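Local coordinates for protein Myo-inositol dehydrogenase (Corynebacterium glutamicum, PDB 3EUW) that probably catalyses the NAD+-dependent oxidation of myo-inositol, as a tetrameric member of the Gfo/Idh/MocA oxidoreductase family, at residues I170-T175 / E315-C320; L149-R154 / I225-S230; S76-L81 / E95-L100. One frame throughout, in Å; residues are numbered along the deposited sequence.

The three contacts step from the nucleotide-binding half of the chain to the sheet of the C-terminal half. Interaction 3 closes first, within the Rossmann fold, joining the start of helix 78-87 to the loop after strand 92-94. Interactions 1 and 2 then interleave along the chain: strand 146-154, helix 169-185, strand 224-230 and helix 307-326 alternate between them. Their centres lie about 13 Å apart and they touch, because helix 169-185 packs on the mixed sheet. Interaction 1 also meets interaction 3, about 15 Å away between centres, where Lys96 NZ probably donates to Asp173 O, while interactions 2 and 3 stay about 11 Å apart at their nearest atoms. Helix 169-185 thus bridges the two domains.

Interaction 1 of 3, residues I170-T175 / E315-C320; sequences IFRDMT and ELANAC
Two helices of the C-terminal half, 169-185 and 307-326, pack against each other here through Phe171 and Arg172 on one and Ala317, Asn318 and Cys320 on the other. Cys320 lays its CB over one face of the Phe171 ring, 3.8 Å from the centroid, in a CH-pi contact displaced toward the CD1 rim. Its SG stands oblique to the same ring, 4.9 Å from the centroid, a looser sulfur-aromatic contact. On the opposite face, Ile170 CG2 of the same helix lies near the rim, which leaves the ring sandwiched between its own helix and helix 307-326. The axes of the two short segments approach to 8.4 Å with their directions 133° apart, and alanine suits this crossing: Ala317 CB, with nothing beyond it, sits 3.4 Å from Phe171 O and close to Arg172 CA. Around this pair, strands 189-197 and 212-219 complete an apolar layer in which helices lie on the mixed sheet, with Val213, Val215 and Ala194 touching Phe171. At the more exposed margin, Arg172 runs out extended (chi2 -169°) and crosses the Asn318 side chain at about a right angle. Arg172 NE donates to Asn318 OD1 over 2.8 Å; the acceptor is tilted from the guanidinium plane and the N-H points at it only moderately well, at 134°. A second grip on the guanidinium comes from Gly168 O, which accepts from Arg172 NH1.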
ATOM      1  N   ILE A 170     -21.037 -10.437 -23.688  1.00 14.88           N
ATOM      2  CA  ILE A 170     -20.378  -9.896 -22.514  1.00 13.45           C
ATOM      3  C   ILE A 170     -21.314  -9.167 -21.526  1.00 13.41           C
ATOM      4  O   ILE A 170     -21.193  -9.346 -20.317  1.00 14.01           O
ATOM      5  CB  ILE A 170     -19.218  -8.967 -22.953  1.00 13.77           C
ATOM      6  CG1 ILE A 170     -18.334  -8.613 -21.759  1.00 16.25           C
ATOM      7  CG2 ILE A 170     -19.764  -7.721 -23.625  1.00 12.08           C
ATOM      8  CD1 ILE A 170     -17.003  -7.948 -22.164  1.00 13.97           C
ATOM      9  N   PHE A 171     -22.252  -8.373 -22.036  1.00 12.09           N
ATOM     10  CA  PHE A 171     -23.186  -7.632 -21.181  1.00 13.22           C
ATOM     11  C   PHE A 171     -24.125  -8.525 -20.366  1.00 13.74           C
ATOM     12  O   PHE A 171     -24.290  -8.315 -19.166  1.00 16.09           O
ATOM     13  CB  PHE A 171     -24.025  -6.655 -22.019  1.00 10.93           C
ATOM     14  CG  PHE A 171     -23.214  -5.595 -22.703  1.00 11.37           C
ATOM     15  CD1 PHE A 171     -22.549  -4.623 -21.959  1.00 11.96           C
ATOM     16  CD2 PHE A 171     -23.120  -5.559 -24.090  1.00 10.68           C
ATOM     17  CE1 PHE A 171     -21.813  -3.637 -22.587  1.00 10.93           C
ATOM     18  CE2 PHE A 171     -22.386  -4.575 -24.721  1.00  7.89           C
ATOM     19  CZ  PHE A 171     -21.733  -3.612 -23.974  1.00 10.91           C
ATOM     20  N   ARG A 172     -24.741  -9.514 -21.004  1.00 14.77           N
ATOM     21  CA  ARG A 172     -25.649 -10.416 -20.295  1.00 15.41           C
ATOM     22  C   ARG A 172     -24.916 -11.439 -19.419  1.00 14.82           C
ATOM     23  O   ARG A 172     -25.440 -11.882 -18.400  1.00 15.50           O
ATOM     24  CB  ARG A 172     -26.547 -11.176 -21.285  1.00 12.93           C
ATOM     25  CG  ARG A 172     -27.428 -10.304 -22.178  1.00 17.67           C
ATOM     26  CD  ARG A 172     -28.450 -11.162 -22.913  1.00 18.52           C
ATOM     27  NE  ARG A 172     -29.240 -10.422 -23.900  1.00 15.17           N
ATOM     28  CZ  ARG A 172     -28.902 -10.274 -25.179  1.00 17.44           C
ATOM     29  NH1 ARG A 172     -27.783 -10.809 -25.647  1.00 13.73           N
ATOM     30  NH2 ARG A 172     -29.696  -9.599 -26.001  1.00 16.08           N
ATOM     31  N   ASP A 173     -23.695 -11.794 -19.806  1.00 15.42           N
ATOM     32  CA  ASP A 173     -22.904 -12.790 -19.082  1.00 14.53           C
ATOM     33  C   ASP A 173     -21.915 -12.252 -18.041  1.00 14.93           C
ATOM     34  O   ASP A 173     -21.736 -12.858 -16.980  1.00 15.42           O
ATOM     35  CB  ASP A 173     -22.151 -13.658 -20.097  1.00 13.90           C
ATOM     36  CG  ASP A 173     -21.331 -14.763 -19.441  1.00 14.05           C
ATOM     37  OD1 ASP A 173     -21.928 -15.712 -18.881  1.00 13.49           O
ATOM     38  OD2 ASP A 173     -20.088 -14.680 -19.490  1.00 11.84           O
HETATM   39  N   MSE A 174     -21.266 -11.131 -18.347  1.00 14.58           N
HETATM   40  CA  MSE A 174     -20.292 -10.538 -17.440  1.00 12.19           C
HETATM   41  C   MSE A 174     -20.735  -9.230 -16.778  1.00 13.57           C
HETATM   42  O   MSE A 174     -20.894  -9.172 -15.567  1.00 13.31           O
HETATM   43  CB  MSE A 174     -18.992 -10.283 -18.186  1.00 11.44           C
HETATM   44  CG  MSE A 174     -17.865  -9.846 -17.276  1.00  5.43           C
HETATM   45 SE   MSE A 174     -16.289  -9.461 -18.343  1.00 16.01          SE
HETATM   46  CE  MSE A 174     -15.092  -8.804 -16.887  1.00  7.37           C
ATOM     47  N   THR A 175     -20.921  -8.182 -17.576  1.00 12.51           N
ATOM     48  CA  THR A 175     -21.330  -6.888 -17.040  1.00 11.85           C
ATOM     49  C   THR A 175     -22.566  -6.978 -16.147  1.00 13.92           C
ATOM     50  O   THR A 175     -22.725  -6.188 -15.223  1.00 14.07           O
ATOM     51  CB  THR A 175     -21.613  -5.899 -18.183  1.00 10.03           C
ATOM     52  OG1 THR A 175     -20.757  -6.209 -19.285  1.00  9.75           O
ATOM     53  CG2 THR A 175     -21.339  -4.463 -17.741  1.00  4.78           C
ATOM     54  N   GLU A 315     -32.414  -6.311 -18.063  1.00 14.51           N
ATOM     55  CA  GLU A 315     -32.877  -5.181 -18.869  1.00 16.26           C
ATOM     56  C   GLU A 315     -31.756  -4.156 -19.062  1.00 15.18           C
ATOM     57  O   GLU A 315     -31.621  -3.577 -20.139  1.00 16.52           O
ATOM     58  CB  GLU A 315     -34.099  -4.503 -18.223  1.00 16.88           C
ATOM     59  CG  GLU A 315     -35.341  -5.385 -18.136  1.00 18.66           C
ATOM     60  CD  GLU A 315     -36.506  -4.716 -17.403  1.00 23.56           C
ATOM     61  OE1 GLU A 315     -36.294  -4.109 -16.333  1.00 26.14           O
ATOM     62  OE2 GLU A 315     -37.650  -4.805 -17.886  1.00 25.28           O
ATOM     63  N   LEU A 316     -30.960  -3.927 -18.022  1.00 14.35           N
ATOM     64  CA  LEU A 316     -29.856  -2.979 -18.113  1.00 14.39           C
ATOM     65  C   LEU A 316     -28.832  -3.555 -19.085  1.00 14.56           C
ATOM     66  O   LEU A 316     -28.282  -2.839 -19.926  1.00 14.13           O
ATOM     67  CB  LEU A 316     -29.205  -2.753 -16.742  1.00 14.37           C
ATOM     68  CG  LEU A 316     -29.984  -1.959 -15.682  1.00 16.46           C
ATOM     69  CD1 LEU A 316     -29.128  -1.814 -14.417  1.00 17.25           C
ATOM     70  CD2 LEU A 316     -30.350  -0.581 -16.214  1.00 16.40           C
ATOM     71  N   ALA A 317     -28.580  -4.858 -18.982  1.00 13.64           N
ATOM     72  CA  ALA A 317     -27.620  -5.478 -19.890  1.00 13.26           C
ATOM     73  C   ALA A 317     -28.133  -5.334 -21.332  1.00 13.63           C
ATOM     74  O   ALA A 317     -27.360  -5.046 -22.244  1.00 14.18           O
ATOM     75  CB  ALA A 317     -27.407  -6.949 -19.530  1.00  8.62           C
ATOM     76  N   ASN A 318     -29.435  -5.519 -21.539  1.00 12.34           N
ATOM     77  CA  ASN A 318     -29.976  -5.383 -22.892  1.00 14.23           C
ATOM     78  C   ASN A 318     -29.839  -3.935 -23.353  1.00 14.19           C
ATOM     79  O   ASN A 318     -29.527  -3.673 -24.518  1.00 13.42           O
ATOM     80  CB  ASN A 318     -31.444  -5.831 -22.958  1.00 13.27           C
ATOM     81  CG  ASN A 318     -31.595  -7.339 -22.833  1.00 12.94           C
ATOM     82  OD1 ASN A 318     -30.663  -8.081 -23.122  1.00 14.25           O
ATOM     83  ND2 ASN A 318     -32.775  -7.795 -22.423  1.00 14.24           N
ATOM     84  N   ALA A 319     -30.050  -2.991 -22.437  1.00 12.41           N
ATOM     85  CA  ALA A 319     -29.924  -1.588 -22.792  1.00 11.49           C
ATOM     86  C   ALA A 319     -28.478  -1.300 -23.178  1.00 11.14           C
ATOM     87  O   ALA A 319     -28.226  -0.523 -24.107  1.00 12.02           O
ATOM     88  CB  ALA A 319     -30.354  -0.693 -21.636  1.00  6.42           C
ATOM     89  N   CYS A 320     -27.535  -1.935 -22.476  1.00 10.94           N
ATOM     90  CA  CYS A 320     -26.107  -1.755 -22.758  1.00 11.77           C
ATOM     91  C   CYS A 320     -25.778  -2.207 -24.171  1.00 12.19           C
ATOM     92  O   CYS A 320     -25.165  -1.464 -24.933  1.00 14.53           O
ATOM     93  CB  CYS A 320     -25.230  -2.553 -21.786  1.00 11.83           C
ATOM     94  SG  CYS A 320     -25.055  -1.867 -20.131  1.00 15.14           S
TER

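Interaction 2 of 3, residues L149-R154 / I225-S230; sequences LVIISR and INIVNS
Leu149 and Ile225 start a run of six parallel pairs between strands 146-154 and 224-230 of the mixed sheet. Asn226 N donates to Leu149 O over 2.7 Å, Ile151 N answers to Asn226 O, and Val228 N and Ser153 N continue the ladder to Ile151 O and Val228 O. The last rung is slacker: Ser230 N reaches Ser153 O at 3.2 Å and 138°. Beta-branched residues such as Ile151, Ile152, Ile227 and Val228 suit such extended backbone. Ile152 CG1 lies beside Val228 CB at 4.1 Å, and Leu149 CB rests equally far from Ile225 CG1 on the other face.

Helix 169-185 covers the face bearing Leu149, Ile151, Ser153, Ile225 and Ile227; there Phe185 and Ala182 meet the apolar end, and Asp178 takes the hydroxyl of Ser153. On the other face, Arg154 CG passes 3.6 Å from Ser230 CB, and Ile152 CG2 lies 3.8 Å above the centre of the Arg154 guanidinium plane. Extended from CG to NE (chi2 174°, chi3 169°), Arg154 carries that group to Gln148 and Phe244 of the second subunit: Gln148 OE1 accepts from NH2, and Phe244 makes a cation-pi contact. Arg154 NH1 pairs with Asp238 of its own chain and Glu242 of the second subunit. These two carboxylates probably offset its charge and that of nearby Arg240, where the Ile152 and Arg154 face meets the other subunit to form the interface.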
ATOM      1  N   LEU A 149     -19.558   6.075  -9.042  1.00 13.83           N
ATOM      2  CA  LEU A 149     -19.300   4.693  -8.666  1.00 12.81           C
ATOM      3  C   LEU A 149     -18.491   4.115  -9.826  1.00 13.49           C
ATOM      4  O   LEU A 149     -18.987   4.014 -10.944  1.00 15.55           O
ATOM      5  CB  LEU A 149     -20.621   3.942  -8.484  1.00 10.19           C
ATOM      6  CG  LEU A 149     -20.542   2.531  -7.897  1.00 13.13           C
ATOM      7  CD1 LEU A 149     -19.932   2.566  -6.498  1.00 15.60           C
ATOM      8  CD2 LEU A 149     -21.935   1.938  -7.843  1.00 13.07           C
ATOM      9  N   VAL A 150     -17.238   3.760  -9.560  1.00 12.85           N
ATOM     10  CA  VAL A 150     -16.367   3.236 -10.599  1.00 10.20           C
ATOM     11  C   VAL A 150     -16.065   1.779 -10.335  1.00 11.30           C
ATOM     12  O   VAL A 150     -15.531   1.422  -9.291  1.00 11.57           O
ATOM     13  CB  VAL A 150     -15.063   4.030 -10.664  1.00  8.86           C
ATOM     14  CG1 VAL A 150     -14.201   3.515 -11.804  1.00  9.61           C
ATOM     15  CG2 VAL A 150     -15.374   5.514 -10.847  1.00  8.12           C
ATOM     16  N   ILE A 151     -16.427   0.938 -11.294  1.00 10.73           N
ATOM     17  CA  ILE A 151     -16.237  -0.494 -11.159  1.00 10.58           C
ATOM     18  C   ILE A 151     -15.333  -1.026 -12.251  1.00 11.44           C
ATOM     19  O   ILE A 151     -15.512  -0.717 -13.426  1.00 13.16           O
ATOM     20  CB  ILE A 151     -17.603  -1.212 -11.207  1.00  9.58           C
ATOM     21  CG1 ILE A 151     -18.518  -0.613 -10.129  1.00  7.79           C
ATOM     22  CG2 ILE A 151     -17.424  -2.710 -10.988  1.00  9.55           C
ATOM     23  CD1 ILE A 151     -19.952  -1.158 -10.108  1.00  8.49           C
ATOM     24  N   ILE A 152     -14.340  -1.810 -11.853  1.00 12.63           N
ATOM     25  CA  ILE A 152     -13.414  -2.385 -12.813  1.00 11.48           C
ATOM     26  C   ILE A 152     -13.338  -3.877 -12.596  1.00 12.73           C
ATOM     27  O   ILE A 152     -12.797  -4.358 -11.590  1.00 12.92           O
ATOM     28  CB  ILE A 152     -12.006  -1.778 -12.680  1.00 12.89           C
ATOM     29  CG1 ILE A 152     -12.074  -0.271 -12.955  1.00 15.98           C
ATOM     30  CG2 ILE A 152     -11.041  -2.478 -13.647  1.00 11.06           C
ATOM     31  CD1 ILE A 152     -10.749   0.469 -12.805  1.00 14.45           C
ATOM     32  N   SER A 153     -13.908  -4.603 -13.550  1.00 11.72           N
ATOM     33  CA  SER A 153     -13.926  -6.045 -13.525  1.00 10.77           C
ATOM     34  C   SER A 153     -13.254  -6.592 -14.784  1.00 11.93           C
ATOM     35  O   SER A 153     -13.619  -6.246 -15.913  1.00 12.16           O
ATOM     36  CB  SER A 153     -15.370  -6.546 -13.463  1.00 12.51           C
ATOM     37  OG  SER A 153     -16.044  -6.055 -12.314  1.00 13.80           O
ATOM     38  N   ARG A 154     -12.258  -7.437 -14.583  1.00 11.62           N
ATOM     39  CA  ARG A 154     -11.573  -8.048 -15.706  1.00 11.78           C
ATOM     40  C   ARG A 154     -11.380  -9.531 -15.427  1.00 12.77           C
ATOM     41  O   ARG A 154     -10.776  -9.914 -14.423  1.00 12.19           O
ATOM     42  CB  ARG A 154     -10.221  -7.370 -15.943  1.00 10.18           C
ATOM     43  CG  ARG A 154     -10.334  -5.889 -16.271  1.00  8.87           C
ATOM     44  CD  ARG A 154      -8.944  -5.242 -16.339  1.00 10.50           C
ATOM     45  NE  ARG A 154      -8.974  -3.894 -16.890  1.00  9.31           N
ATOM     46  CZ  ARG A 154      -8.323  -2.856 -16.377  1.00 10.43           C
ATOM     47  NH1 ARG A 154      -7.569  -2.997 -15.285  1.00  7.67           N
ATOM     48  NH2 ARG A 154      -8.441  -1.671 -16.948  1.00 10.42           N
ATOM     49  N   ILE A 225     -22.473   6.111 -12.789  1.00 11.70           N
ATOM     50  CA  ILE A 225     -21.888   4.815 -12.498  1.00 10.61           C
ATOM     51  C   ILE A 225     -21.076   4.437 -13.738  1.00 11.57           C
ATOM     52  O   ILE A 225     -21.613   4.362 -14.845  1.00 11.47           O
ATOM     53  CB  ILE A 225     -22.964   3.745 -12.243  1.00 10.01           C
ATOM     54  CG1 ILE A 225     -23.813   4.113 -11.016  1.00 12.15           C
ATOM     55  CG2 ILE A 225     -22.296   2.413 -11.993  1.00  9.42           C
ATOM     56  CD1 ILE A 225     -24.876   5.136 -11.288  1.00  9.64           C
ATOM     57  N   ASN A 226     -19.785   4.203 -13.548  1.00 10.32           N
ATOM     58  CA  ASN A 226     -18.894   3.877 -14.660  1.00  9.16           C
ATOM     59  C   ASN A 226     -18.298   2.476 -14.487  1.00  8.89           C
ATOM     60  O   ASN A 226     -17.589   2.191 -13.521  1.00  7.25           O
ATOM     61  CB  ASN A 226     -17.803   4.949 -14.737  1.00  9.02           C
ATOM     62  CG  ASN A 226     -16.902   4.790 -15.939  1.00 10.54           C
ATOM     63  OD1 ASN A 226     -17.351   4.787 -17.080  1.00 13.06           O
ATOM     64  ND2 ASN A 226     -15.614   4.663 -15.680  1.00 17.01           N
ATOM     65  N   ILE A 227     -18.605   1.598 -15.435  1.00 10.00           N
ATOM     66  CA  ILE A 227     -18.143   0.222 -15.391  1.00 10.84           C
ATOM     67  C   ILE A 227     -17.159  -0.111 -16.503  1.00 12.89           C
ATOM     68  O   ILE A 227     -17.424   0.160 -17.680  1.00 13.74           O
ATOM     69  CB  ILE A 227     -19.343  -0.753 -15.497  1.00 11.31           C
ATOM     70  CG1 ILE A 227     -20.341  -0.465 -14.370  1.00  8.27           C
ATOM     71  CG2 ILE A 227     -18.862  -2.194 -15.422  1.00  6.31           C
ATOM     72  CD1 ILE A 227     -21.655  -1.232 -14.503  1.00 11.19           C
ATOM     73  N   VAL A 228     -16.026  -0.697 -16.113  1.00 12.85           N
ATOM     74  CA  VAL A 228     -14.979  -1.105 -17.043  1.00 12.56           C
ATOM     75  C   VAL A 228     -14.793  -2.632 -17.003  1.00 13.28           C
ATOM     76  O   VAL A 228     -14.535  -3.216 -15.945  1.00 14.44           O
ATOM     77  CB  VAL A 228     -13.623  -0.418 -16.716  1.00 14.80           C
ATOM     78  CG1 VAL A 228     -12.548  -0.882 -17.707  1.00 10.84           C
ATOM     79  CG2 VAL A 228     -13.769   1.119 -16.774  1.00 11.40           C
ATOM     80  N   ASN A 229     -14.938  -3.272 -18.158  1.00 11.27           N
ATOM     81  CA  ASN A 229     -14.791  -4.722 -18.257  1.00 12.80           C
ATOM     82  C   ASN A 229     -13.749  -5.121 -19.307  1.00 13.46           C
ATOM     83  O   ASN A 229     -13.521  -4.398 -20.291  1.00 12.48           O
ATOM     84  CB  ASN A 229     -16.106  -5.383 -18.679  1.00  9.89           C
ATOM     85  CG  ASN A 229     -17.144  -5.443 -17.573  1.00 13.85           C
ATOM     86  OD1 ASN A 229     -16.865  -5.247 -16.376  1.00 13.08           O
ATOM     87  ND2 ASN A 229     -18.367  -5.744 -17.978  1.00 11.06           N
ATOM     88  N   SER A 230     -13.117  -6.269 -19.087  1.00 13.26           N
ATOM     89  CA  SER A 230     -12.177  -6.835 -20.046  1.00 13.28           C
ATOM     90  C   SER A 230     -12.255  -8.328 -19.881  1.00 12.71           C
ATOM     91  O   SER A 230     -12.442  -8.813 -18.774  1.00 15.43           O
ATOM     92  CB  SER A 230     -10.738  -6.413 -19.817  1.00 13.32           C
ATOM     93  OG  SER A 230      -9.934  -7.124 -20.741  1.00 15.32           O
TER

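Interaction 3 of 3, residues S76-L81 / E95-L100; sequences STHVDL and EKPIDL
His78 supplies the hydrogen bond between the two segments, with ND1 donating to Pro97 O at 2.7 Å and 171°, the oxygen lying only 4° out of the imidazole plane. Ring NE2 is held as well, by Ser73 O, which fixes the ring in rotation; as carbonyls can only accept, this is consistent with a doubly protonated imidazole. Histidine suits the place because its two ring nitrogens reach two carbonyls. The loop has a cis peptide before Pro97, and Glu95-Lys96-Pro97 matches the EKP sequence known in this family, probably near the active site. Carbonyls also crowd His78 CE1, 3.0 Å from Glu95 O, and CB, 3.2 Å from Ile98 O.

Val79 gives the apolar part: its CG2, anti to the carbonyl carbon, lies 3.7 Å from Asp99 CB and 4.2 Å from Ile98 CG2. Water carries the remaining polar link, accepting from Val79 N at 2.9 Å and donating to Asp99 OD1 at 2.6 Å; Asp99 OD2 accepts from Asp101 N.

In the Rossmann fold the contact ties the beginning of helix 78-87 to the loop between strand 92-94 and helix 102-112. Ile71 of strand 68-71 touches His78, and Val105 and Cys108 of helix 102-112 border Ile98 and Val79.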
ATOM      1  N   SER A  76     -30.128 -22.426 -19.099  1.00 24.87           N
ATOM      2  CA  SER A  76     -31.299 -22.932 -19.808  1.00 25.75           C
ATOM      3  C   SER A  76     -32.292 -23.672 -18.912  1.00 25.43           C
ATOM      4  O   SER A  76     -33.420 -23.943 -19.326  1.00 25.46           O
ATOM      5  CB  SER A  76     -30.870 -23.858 -20.950  1.00 26.94           C
ATOM      6  OG  SER A  76     -30.260 -25.031 -20.444  1.00 28.20           O
ATOM      7  N   THR A  77     -31.881 -23.994 -17.691  1.00 24.23           N
ATOM      8  CA  THR A  77     -32.762 -24.694 -16.764  1.00 25.37           C
ATOM      9  C   THR A  77     -33.300 -23.798 -15.645  1.00 25.86           C
ATOM     10  O   THR A  77     -34.056 -24.259 -14.793  1.00 24.48           O
ATOM     11  CB  THR A  77     -32.036 -25.863 -16.086  1.00 26.21           C
ATOM     12  OG1 THR A  77     -31.040 -25.349 -15.189  1.00 23.63           O
ATOM     13  CG2 THR A  77     -31.371 -26.751 -17.131  1.00 25.42           C
ATOM     14  N   HIS A  78     -32.925 -22.525 -15.650  1.00 25.25           N
ATOM     15  CA  HIS A  78     -33.348 -21.622 -14.590  1.00 25.98           C
ATOM     16  C   HIS A  78     -34.833 -21.278 -14.506  1.00 27.67           C
ATOM     17  O   HIS A  78     -35.399 -21.297 -13.417  1.00 27.85           O
ATOM     18  CB  HIS A  78     -32.504 -20.343 -14.633  1.00 25.35           C
ATOM     19  CG  HIS A  78     -31.059 -20.570 -14.301  1.00 26.33           C
ATOM     20  ND1 HIS A  78     -30.158 -19.537 -14.145  1.00 25.46           N
ATOM     21  CD2 HIS A  78     -30.359 -21.713 -14.096  1.00 23.12           C
ATOM     22  CE1 HIS A  78     -28.965 -20.033 -13.858  1.00 24.94           C
ATOM     23  NE2 HIS A  78     -29.061 -21.351 -13.823  1.00 26.40           N
ATOM     24  N   VAL A  79     -35.469 -20.961 -15.631  1.00 27.45           N
ATOM     25  CA  VAL A  79     -36.886 -20.631 -15.601  1.00 28.14           C
ATOM     26  C   VAL A  79     -37.714 -21.836 -15.184  1.00 29.83           C
ATOM     27  O   VAL A  79     -38.692 -21.702 -14.454  1.00 31.23           O
ATOM     28  CB  VAL A  79     -37.398 -20.141 -16.972  1.00 28.60           C
ATOM     29  CG1 VAL A  79     -38.930 -20.125 -16.988  1.00 25.78           C
ATOM     30  CG2 VAL A  79     -36.864 -18.747 -17.246  1.00 27.93           C
ATOM     31  N   ASP A  80     -37.314 -23.014 -15.648  1.00 31.49           N
ATOM     32  CA  ASP A  80     -38.031 -24.239 -15.329  1.00 31.48           C
ATOM     33  C   ASP A  80     -37.971 -24.554 -13.839  1.00 31.62           C
ATOM     34  O   ASP A  80     -39.006 -24.731 -13.197  1.00 30.05           O
ATOM     35  CB  ASP A  80     -37.458 -25.411 -16.130  1.00 34.58           C
ATOM     36  CG  ASP A  80     -38.136 -26.737 -15.797  1.00 37.82           C
ATOM     37  OD1 ASP A  80     -39.380 -26.815 -15.890  1.00 36.79           O
ATOM     38  OD2 ASP A  80     -37.422 -27.703 -15.445  1.00 39.27           O
ATOM     39  N   LEU A  81     -36.757 -24.616 -13.292  1.00 31.03           N
ATOM     40  CA  LEU A  81     -36.575 -24.925 -11.877  1.00 29.99           C
ATOM     41  C   LEU A  81     -37.199 -23.870 -10.952  1.00 29.78           C
ATOM     42  O   LEU A  81     -37.790 -24.208  -9.923  1.00 27.92           O
ATOM     43  CB  LEU A  81     -35.087 -25.098 -11.571  1.00 29.43           C
ATOM     44  CG  LEU A  81     -34.480 -26.344 -12.228  1.00 30.95           C
ATOM     45  CD1 LEU A  81     -32.973 -26.368 -12.032  1.00 29.85           C
ATOM     46  CD2 LEU A  81     -35.111 -27.589 -11.623  1.00 29.50           C
ATOM     47  N   GLU A  95     -28.779 -19.003  -9.371  1.00 18.49           N
ATOM     48  CA  GLU A  95     -27.617 -18.323  -9.935  1.00 18.69           C
ATOM     49  C   GLU A  95     -28.139 -17.481 -11.074  1.00 18.58           C
ATOM     50  O   GLU A  95     -29.084 -17.872 -11.755  1.00 20.19           O
ATOM     51  CB  GLU A  95     -26.607 -19.313 -10.512  1.00 18.58           C
ATOM     52  CG  GLU A  95     -25.739 -20.009  -9.492  1.00 19.97           C
ATOM     53  CD  GLU A  95     -24.869 -19.044  -8.736  1.00 19.57           C
ATOM     54  OE1 GLU A  95     -24.242 -18.188  -9.394  1.00 17.83           O
ATOM     55  OE2 GLU A  95     -24.806 -19.144  -7.490  1.00 20.65           O
ATOM     56  N   LYS A  96     -27.528 -16.324 -11.285  1.00 18.47           N
ATOM     57  CA  LYS A  96     -27.941 -15.439 -12.364  1.00 19.19           C
ATOM     58  C   LYS A  96     -27.685 -16.126 -13.717  1.00 18.36           C
ATOM     59  O   LYS A  96     -26.811 -16.975 -13.828  1.00 17.75           O
ATOM     60  CB  LYS A  96     -27.161 -14.116 -12.242  1.00 20.08           C
ATOM     61  CG  LYS A  96     -26.361 -13.667 -13.457  1.00 20.17           C
ATOM     62  CD  LYS A  96     -25.079 -14.446 -13.679  1.00 17.96           C
ATOM     63  CE  LYS A  96     -24.316 -13.844 -14.847  1.00 20.91           C
ATOM     64  NZ  LYS A  96     -23.354 -14.759 -15.504  1.00 17.67           N
ATOM     65  N   PRO A  97     -28.504 -15.830 -14.739  1.00 18.18           N
ATOM     66  CA  PRO A  97     -29.633 -14.901 -14.749  1.00 17.52           C
ATOM     67  C   PRO A  97     -30.917 -15.738 -14.666  1.00 18.71           C
ATOM     68  O   PRO A  97     -30.858 -16.964 -14.608  1.00 18.70           O
ATOM     69  CB  PRO A  97     -29.498 -14.232 -16.098  1.00 15.71           C
ATOM     70  CG  PRO A  97     -29.148 -15.426 -16.968  1.00 17.48           C
ATOM     71  CD  PRO A  97     -28.173 -16.249 -16.115  1.00 15.12           C
ATOM     72  N   ILE A  98     -32.072 -15.083 -14.657  1.00 19.51           N
ATOM     73  CA  ILE A  98     -33.322 -15.818 -14.618  1.00 21.04           C
ATOM     74  C   ILE A  98     -33.378 -16.557 -15.941  1.00 21.07           C
ATOM     75  O   ILE A  98     -33.769 -17.723 -16.016  1.00 22.27           O
ATOM     76  CB  ILE A  98     -34.531 -14.870 -14.493  1.00 21.46           C
ATOM     77  CG1 ILE A  98     -34.489 -14.150 -13.137  1.00 19.59           C
ATOM     78  CG2 ILE A  98     -35.818 -15.655 -14.641  1.00 20.82           C
ATOM     79  CD1 ILE A  98     -35.539 -13.079 -12.974  1.00 19.63           C
ATOM     80  N   ASP A  99     -32.953 -15.851 -16.982  1.00 21.47           N
ATOM     81  CA  ASP A  99     -32.892 -16.372 -18.344  1.00 20.30           C
ATOM     82  C   ASP A  99     -32.184 -15.297 -19.166  1.00 19.85           C
ATOM     83  O   ASP A  99     -32.086 -14.149 -18.734  1.00 18.75           O
ATOM     84  CB  ASP A  99     -34.300 -16.606 -18.905  1.00 20.44           C
ATOM     85  CG  ASP A  99     -34.295 -17.505 -20.137  1.00 21.77           C
ATOM     86  OD1 ASP A  99     -34.218 -18.742 -19.976  1.00 21.21           O
ATOM     87  OD2 ASP A  99     -34.357 -16.976 -21.266  1.00 23.41           O
ATOM     88  N   LEU A 100     -31.684 -15.661 -20.339  1.00 20.24           N
ATOM     89  CA  LEU A 100     -31.003 -14.686 -21.191  1.00 21.42           C
ATOM     90  C   LEU A 100     -31.996 -13.912 -22.029  1.00 22.46           C
ATOM     91  O   LEU A 100     -31.693 -12.812 -22.502  1.00 22.10           O
ATOM     92  CB  LEU A 100     -30.010 -15.380 -22.122  1.00 20.96           C
ATOM     93  CG  LEU A 100     -28.836 -16.033 -21.404  1.00 21.52           C
ATOM     94  CD1 LEU A 100     -28.008 -16.825 -22.396  1.00 20.48           C
ATOM     95  CD2 LEU A 100     -28.004 -14.951 -20.721  1.00 19.50           C
TER
HETATM   96  O   HOH W   1     -34.162 -20.582 -18.166  1.00 22.10           O